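Long-range contact in ferrous iron uptake transporter protein B (Streptococcus thermophilus, PDB 3TAH), which probably takes up ferrous iron across the cell membrane in a GTP-driven process, the chain here being its cytosolic G-protein and helical domains: residues T100-I108 / R196-K204. The protein carries 1 engineered substitution. Residues are numbered along the deposited sequence; the frame is centred on the assembly and turned at random. Where two conformers were deposited one is given.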
ATOM      1  N   THR A 100      -4.133   0.897   1.778  1.00 12.18           N
ATOM      2  CA  THR A 100      -3.026   0.765   2.703  1.00 12.12           C
ATOM      3  C   THR A 100      -2.664  -0.707   2.933  1.00 14.58           C
ATOM      4  O   THR A 100      -1.478  -1.076   2.918  1.00 12.90           O
ATOM      5  CB  THR A 100      -3.366   1.439   4.044  1.00 13.10           C
ATOM      6  OG1 THR A 100      -3.734   2.809   3.817  1.00 12.08           O
ATOM      7  CG2 THR A 100      -2.180   1.333   5.000  1.00 12.90           C
ATOM      8  N   THR A 101      -3.681  -1.554   3.116  1.00 14.11           N
ATOM      9  CA  THR A 101      -3.417  -2.980   3.369  1.00 13.44           C
ATOM     10  C   THR A 101      -2.631  -3.603   2.211  1.00 14.11           C
ATOM     11  O   THR A 101      -1.725  -4.414   2.409  1.00 12.64           O
ATOM     12  CB  THR A 101      -4.716  -3.789   3.660  1.00 13.60           C
ATOM     13  OG1 THR A 101      -5.591  -3.774   2.523  1.00 14.21           O
ATOM     14  CG2 THR A 101      -5.453  -3.260   4.907  1.00 13.34           C
ATOM     15  N   GLN A 102      -2.971  -3.207   0.996  1.00 13.49           N
ATOM     16  CA  GLN A 102      -2.287  -3.693  -0.189  1.00 13.86           C
ATOM     17  C   GLN A 102      -0.870  -3.160  -0.330  1.00 13.47           C
ATOM     18  O   GLN A 102       0.020  -3.882  -0.779  1.00 13.52           O
ATOM     19  CB  GLN A 102      -3.097  -3.347  -1.435  1.00 15.22           C
ATOM     20  CG  GLN A 102      -4.485  -3.961  -1.465  1.00 15.86           C
ATOM     21  CD  GLN A 102      -5.298  -3.421  -2.609  1.00 18.12           C
ATOM     22  OE1 GLN A 102      -4.869  -3.512  -3.755  1.00 21.63           O
ATOM     23  NE2 GLN A 102      -6.462  -2.840  -2.314  1.00 21.69           N
ATOM     24  N   LEU A 103      -0.673  -1.899   0.050  1.00 13.06           N
ATOM     25  CA  LEU A 103       0.664  -1.296   0.069  1.00 12.98           C
ATOM     26  C   LEU A 103       1.602  -2.032   1.036  1.00 14.26           C
ATOM     27  O   LEU A 103       2.751  -2.317   0.681  1.00 15.03           O
ATOM     28  CB  LEU A 103       0.590   0.192   0.409  1.00 12.50           C
ATOM     29  CG  LEU A 103      -0.194   1.072  -0.580  1.00 12.09           C
ATOM     30  CD1 LEU A 103      -0.382   2.489  -0.009  1.00 11.90           C
ATOM     31  CD2 LEU A 103       0.459   1.127  -1.980  1.00 13.51           C
ATOM     32  N   ILE A 104       1.115  -2.359   2.238  1.00 13.30           N
ATOM     33  CA  ILE A 104       1.926  -3.084   3.221  1.00 13.32           C
ATOM     34  C   ILE A 104       2.395  -4.410   2.625  1.00 11.79           C
ATOM     35  O   ILE A 104       3.540  -4.816   2.800  1.00 13.27           O
ATOM     36  CB  ILE A 104       1.155  -3.302   4.557  1.00 14.59           C
ATOM     37  CG1 ILE A 104       0.873  -1.951   5.243  1.00 14.28           C
ATOM     38  CG2 ILE A 104       1.952  -4.220   5.506  1.00 13.24           C
ATOM     39  CD1 ILE A 104      -0.112  -1.989   6.434  1.00 13.14           C
ATOM     40  N   GLU A 105       1.497  -5.079   1.908  1.00 12.98           N
ATOM     41  CA  GLU A 105       1.762  -6.399   1.339  1.00 13.48           C
ATOM     42  C   GLU A 105       2.851  -6.408   0.250  1.00 14.66           C
ATOM     43  O   GLU A 105       3.426  -7.459  -0.029  1.00 16.28           O
ATOM     44  CB  GLU A 105       0.458  -6.994   0.817  1.00 14.65           C
ATOM     45  CG  GLU A 105      -0.478  -7.341   1.981  1.00 12.73           C
ATOM     46  CD  GLU A 105      -1.924  -7.541   1.591  1.00 15.85           C
ATOM     47  OE1 GLU A 105      -2.292  -7.317   0.415  1.00 14.25           O
ATOM     48  OE2 GLU A 105      -2.699  -7.935   2.486  1.00 16.09           O
ATOM     49  N   THR A 106       3.147  -5.254  -0.344  1.00 14.13           N
ATOM     50  CA  THR A 106       4.244  -5.159  -1.320  1.00 13.65           C
ATOM     51  C   THR A 106       5.618  -5.456  -0.702  1.00 14.35           C
ATOM     52  O   THR A 106       6.582  -5.784  -1.415  1.00 14.06           O
ATOM     53  CB  THR A 106       4.320  -3.763  -1.991  1.00 13.78           C
ATOM     54  OG1 THR A 106       4.744  -2.791  -1.026  1.00 15.66           O
ATOM     55  CG2 THR A 106       2.982  -3.358  -2.642  1.00 12.91           C
ATOM     56  N   GLY A 107       5.719  -5.321   0.621  1.00 14.33           N
ATOM     57  CA  GLY A 107       6.964  -5.510   1.328  1.00 14.80           C
ATOM     58  C   GLY A 107       7.889  -4.306   1.369  1.00 15.55           C
ATOM     59  O   GLY A 107       8.977  -4.421   1.924  1.00 17.92           O
ATOM     60  N   ILE A 108       7.486  -3.172   0.792  0.50 16.11           N
ATOM     61  CA  ILE A 108       8.236  -1.925   0.940  0.50 16.41           C
ATOM     62  C   ILE A 108       7.628  -1.209   2.142  0.50 15.68           C
ATOM     63  O   ILE A 108       6.441  -0.876   2.103  0.50 15.23           O
ATOM     64  CB  ILE A 108       8.109  -1.025  -0.267  0.50 16.69           C
ATOM     65  CG1 ILE A 108       8.623  -1.735  -1.515  0.50 17.94           C
ATOM     66  CG2 ILE A 108       8.888   0.260  -0.031  0.50 16.52           C
ATOM     67  CD1 ILE A 108       8.502  -0.900  -2.742  0.50 17.15           C
ATOM     68  N   ARG A 196      10.304 -10.901  -0.430  1.00 15.16           N
ATOM     69  CA  ARG A 196       9.759  -9.650   0.109  1.00 15.41           C
ATOM     70  C   ARG A 196       8.305  -9.388  -0.291  1.00 15.44           C
ATOM     71  O   ARG A 196       7.507  -8.918   0.523  1.00 16.12           O
ATOM     72  CB  ARG A 196      10.622  -8.458  -0.321  1.00 16.15           C
ATOM     73  CG  ARG A 196      10.103  -7.084   0.123  1.00 16.62           C
ATOM     74  CD  ARG A 196      11.113  -5.979  -0.227  1.00 16.78           C
ATOM     75  NE  ARG A 196      12.384  -6.156   0.481  1.00 18.11           N
ATOM     76  CZ  ARG A 196      12.633  -5.836   1.751  1.00 20.98           C
ATOM     77  NH1 ARG A 196      11.704  -5.294   2.542  1.00 20.09           N
ATOM     78  NH2 ARG A 196      13.851  -6.070   2.245  1.00 21.24           N
ATOM     79  N   SER A 197       7.990  -9.680  -1.550  1.00 16.31           N
ATOM     80  CA  SER A 197       6.691  -9.406  -2.139  1.00 16.92           C
ATOM     81  C   SER A 197       5.864 -10.674  -2.315  1.00 17.67           C
ATOM     82  O   SER A 197       4.785 -10.629  -2.927  1.00 17.20           O
ATOM     83  CB  SER A 197       6.876  -8.690  -3.488  1.00 18.63           C
ATOM     84  OG  SER A 197       7.779  -9.381  -4.341  1.00 15.13           O
ATOM     85  N   ALA A 198       6.342 -11.795  -1.768  1.00 16.90           N
ATOM     86  CA  ALA A 198       5.701 -13.098  -1.992  1.00 17.11           C
ATOM     87  C   ALA A 198       4.237 -13.076  -1.588  1.00 15.51           C
ATOM     88  O   ALA A 198       3.399 -13.616  -2.303  1.00 15.99           O
ATOM     89  CB  ALA A 198       6.429 -14.226  -1.268  1.00 17.51           C
ATOM     90  N   ARG A 199       3.934 -12.438  -0.462  1.00 14.99           N
ATOM     91  CA  ARG A 199       2.556 -12.356   0.031  1.00 16.09           C
ATOM     92  C   ARG A 199       1.640 -11.569  -0.917  1.00 15.11           C
ATOM     93  O   ARG A 199       0.487 -11.967  -1.124  1.00 13.67           O
ATOM     94  CB  ARG A 199       2.530 -11.770   1.442  1.00 16.85           C
ATOM     95  CG  ARG A 199       1.193 -11.872   2.112  1.00 18.63           C
ATOM     96  CD  ARG A 199       1.300 -11.483   3.579  1.00 18.44           C
ATOM     97  NE  ARG A 199      -0.029 -11.394   4.152  1.00 15.57           N
ATOM     98  CZ  ARG A 199      -0.734 -12.404   4.659  1.00 15.26           C
ATOM     99  NH1 ARG A 199      -0.265 -13.649   4.711  1.00 17.60           N
ATOM    100  NH2 ARG A 199      -1.952 -12.161   5.132  1.00 15.83           N
ATOM    101  N   PHE A 200       2.156 -10.475  -1.489  1.00 14.33           N
ATOM    102  CA  PHE A 200       1.420  -9.700  -2.487  1.00 15.62           C
ATOM    103  C   PHE A 200       1.020 -10.598  -3.652  1.00 14.44           C
ATOM    104  O   PHE A 200      -0.127 -10.590  -4.092  1.00 14.15           O
ATOM    105  CB  PHE A 200       2.255  -8.530  -3.033  1.00 17.69           C
ATOM    106  CG  PHE A 200       1.556  -7.759  -4.105  1.00 17.85           C
ATOM    107  CD1 PHE A 200       0.780  -6.662  -3.780  1.00 18.39           C
ATOM    108  CD2 PHE A 200       1.671  -8.124  -5.440  1.00 20.28           C
ATOM    109  CE1 PHE A 200       0.115  -5.954  -4.760  1.00 19.66           C
ATOM    110  CE2 PHE A 200       1.002  -7.403  -6.421  1.00 19.77           C
ATOM    111  CZ  PHE A 200       0.233  -6.325  -6.072  1.00 18.50           C
ATOM    112  N   TYR A 201       1.989 -11.356  -4.158  1.00 13.95           N
ATOM    113  CA  TYR A 201       1.736 -12.248  -5.282  1.00 13.29           C
ATOM    114  C   TYR A 201       0.803 -13.392  -4.895  1.00 12.79           C
ATOM    115  O   TYR A 201      -0.068 -13.757  -5.677  1.00 12.74           O
ATOM    116  CB  TYR A 201       3.043 -12.806  -5.833  1.00 14.79           C
ATOM    117  CG  TYR A 201       3.827 -11.801  -6.620  1.00 13.59           C
ATOM    118  CD1 TYR A 201       3.385 -11.384  -7.875  1.00 17.58           C
ATOM    119  CD2 TYR A 201       5.009 -11.276  -6.136  1.00 14.48           C
ATOM    120  CE1 TYR A 201       4.100 -10.458  -8.612  1.00 17.12           C
ATOM    121  CE2 TYR A 201       5.728 -10.355  -6.868  1.00 16.00           C
ATOM    122  CZ  TYR A 201       5.271  -9.956  -8.105  1.00 18.23           C
ATOM    123  OH  TYR A 201       5.982  -9.029  -8.831  1.00 19.45           O
ATOM    124  N   ALA A 202       0.977 -13.949  -3.698  1.00 12.88           N
ATOM    125  CA  ALA A 202       0.127 -15.052  -3.259  1.00 12.91           C
ATOM    126  C   ALA A 202      -1.350 -14.616  -3.183  1.00 12.60           C
ATOM    127  O   ALA A 202      -2.242 -15.339  -3.620  1.00 13.00           O
ATOM    128  CB  ALA A 202       0.604 -15.618  -1.927  1.00 11.33           C
ATOM    129  N   ILE A 203      -1.601 -13.435  -2.633  1.00 13.63           N
ATOM    130  CA  ILE A 203      -2.964 -12.918  -2.508  1.00 14.18           C
ATOM    131  C   ILE A 203      -3.546 -12.619  -3.885  1.00 14.25           C
ATOM    132  O   ILE A 203      -4.709 -12.931  -4.147  1.00 15.40           O
ATOM    133  CB  ILE A 203      -3.035 -11.671  -1.605  1.00 13.99           C
ATOM    134  CG1 ILE A 203      -2.715 -12.059  -0.168  1.00 16.94           C
ATOM    135  CG2 ILE A 203      -4.459 -11.049  -1.654  1.00 15.97           C
ATOM    136  CD1 ILE A 203      -2.428 -10.902   0.737  1.00 15.46           C
ATOM    137  N   LYS A 204      -2.747 -12.009  -4.759  1.00 14.34           N
ATOM    138  CA  LYS A 204      -3.182 -11.755  -6.136  1.00 14.58           C
ATOM    139  C   LYS A 204      -3.542 -13.026  -6.895  1.00 14.25           C
ATOM    140  O   LYS A 204      -4.518 -13.056  -7.635  1.00 12.97           O
ATOM    141  CB  LYS A 204      -2.110 -10.982  -6.902  1.00 16.74           C
ATOM    142  CG  LYS A 204      -2.018  -9.533  -6.479  1.00 17.67           C
ATOM    143  CD  LYS A 204      -3.033  -8.693  -7.201  1.00 21.31           C
ATOM    144  CE  LYS A 204      -3.248  -7.338  -6.551  1.00 21.45           C
ATOM    145  NZ  LYS A 204      -3.973  -7.476  -5.260  1.00 22.67           N
TER
HETATM  146  O   HOH W   1      -3.133  -5.330  -4.029  1.00 26.55           O
HETATM  147  O   HOH W   2      -1.411  -9.074   4.602  1.00 13.93           O
HETATM  148  O   HOH W   3       4.924  -9.690   0.619  1.00 19.18           O
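Glu105 lays its carboxylate against the terminal methyl of Ile203, the two side chains crossing at about a right angle, with CD1 of Ile203 3.5 Å from OE2 of Glu105. With CG anti to its carbonyl carbon (chi1 -69°), the extended chain of Glu105 carries its carboxylate across the gap, where it has several partners. OE2 accepts from Tyr174 OH and from a water that also takes the N-H of Arg199 NE, while OE1 forms a salt bridge with Arg249. A buried carboxylate so surrounded would probably remain ionised.

Phe200 packs alongside. Its CB lies 3.4 Å from Glu105 O, and CD1 comes within 4.1 Å of Thr106 CG2; CG of Lys204, from the same helix, covers one ring face near the rim. Beyond the ring a second water, donating to Gln102 OE1 and accepting from Lys204 NZ, spans the gap, although Gln102 OE1 also accepts from Met62 N and Lys204 is salt-bridged to Glu207.

At the other end the backbones close in, with no side chain between them. Gly107, with positive phi (84°), turns the chain out of its helix, and its CA sits 3.5 Å from Arg196 O in a CA-H...O contact. The Arg196 chain bends at chi3 (-63°), bringing NH1 to Gly107 O at 2.9 Å in a nearly straight bond that lies in the guanidinium plane.

The contact illustrates how a G domain and a helical domain share a buried seam. Helix 93-105, leading into strand 110-115 of the central sheet, meets helix 198-206 of the helical domain, and the axes of segments 100-105 and 198-204 pass 9.2 Å apart; helix 67-77 packs against Leu103 and Phe200, and helix 241-259 against Gln102 and Ile203.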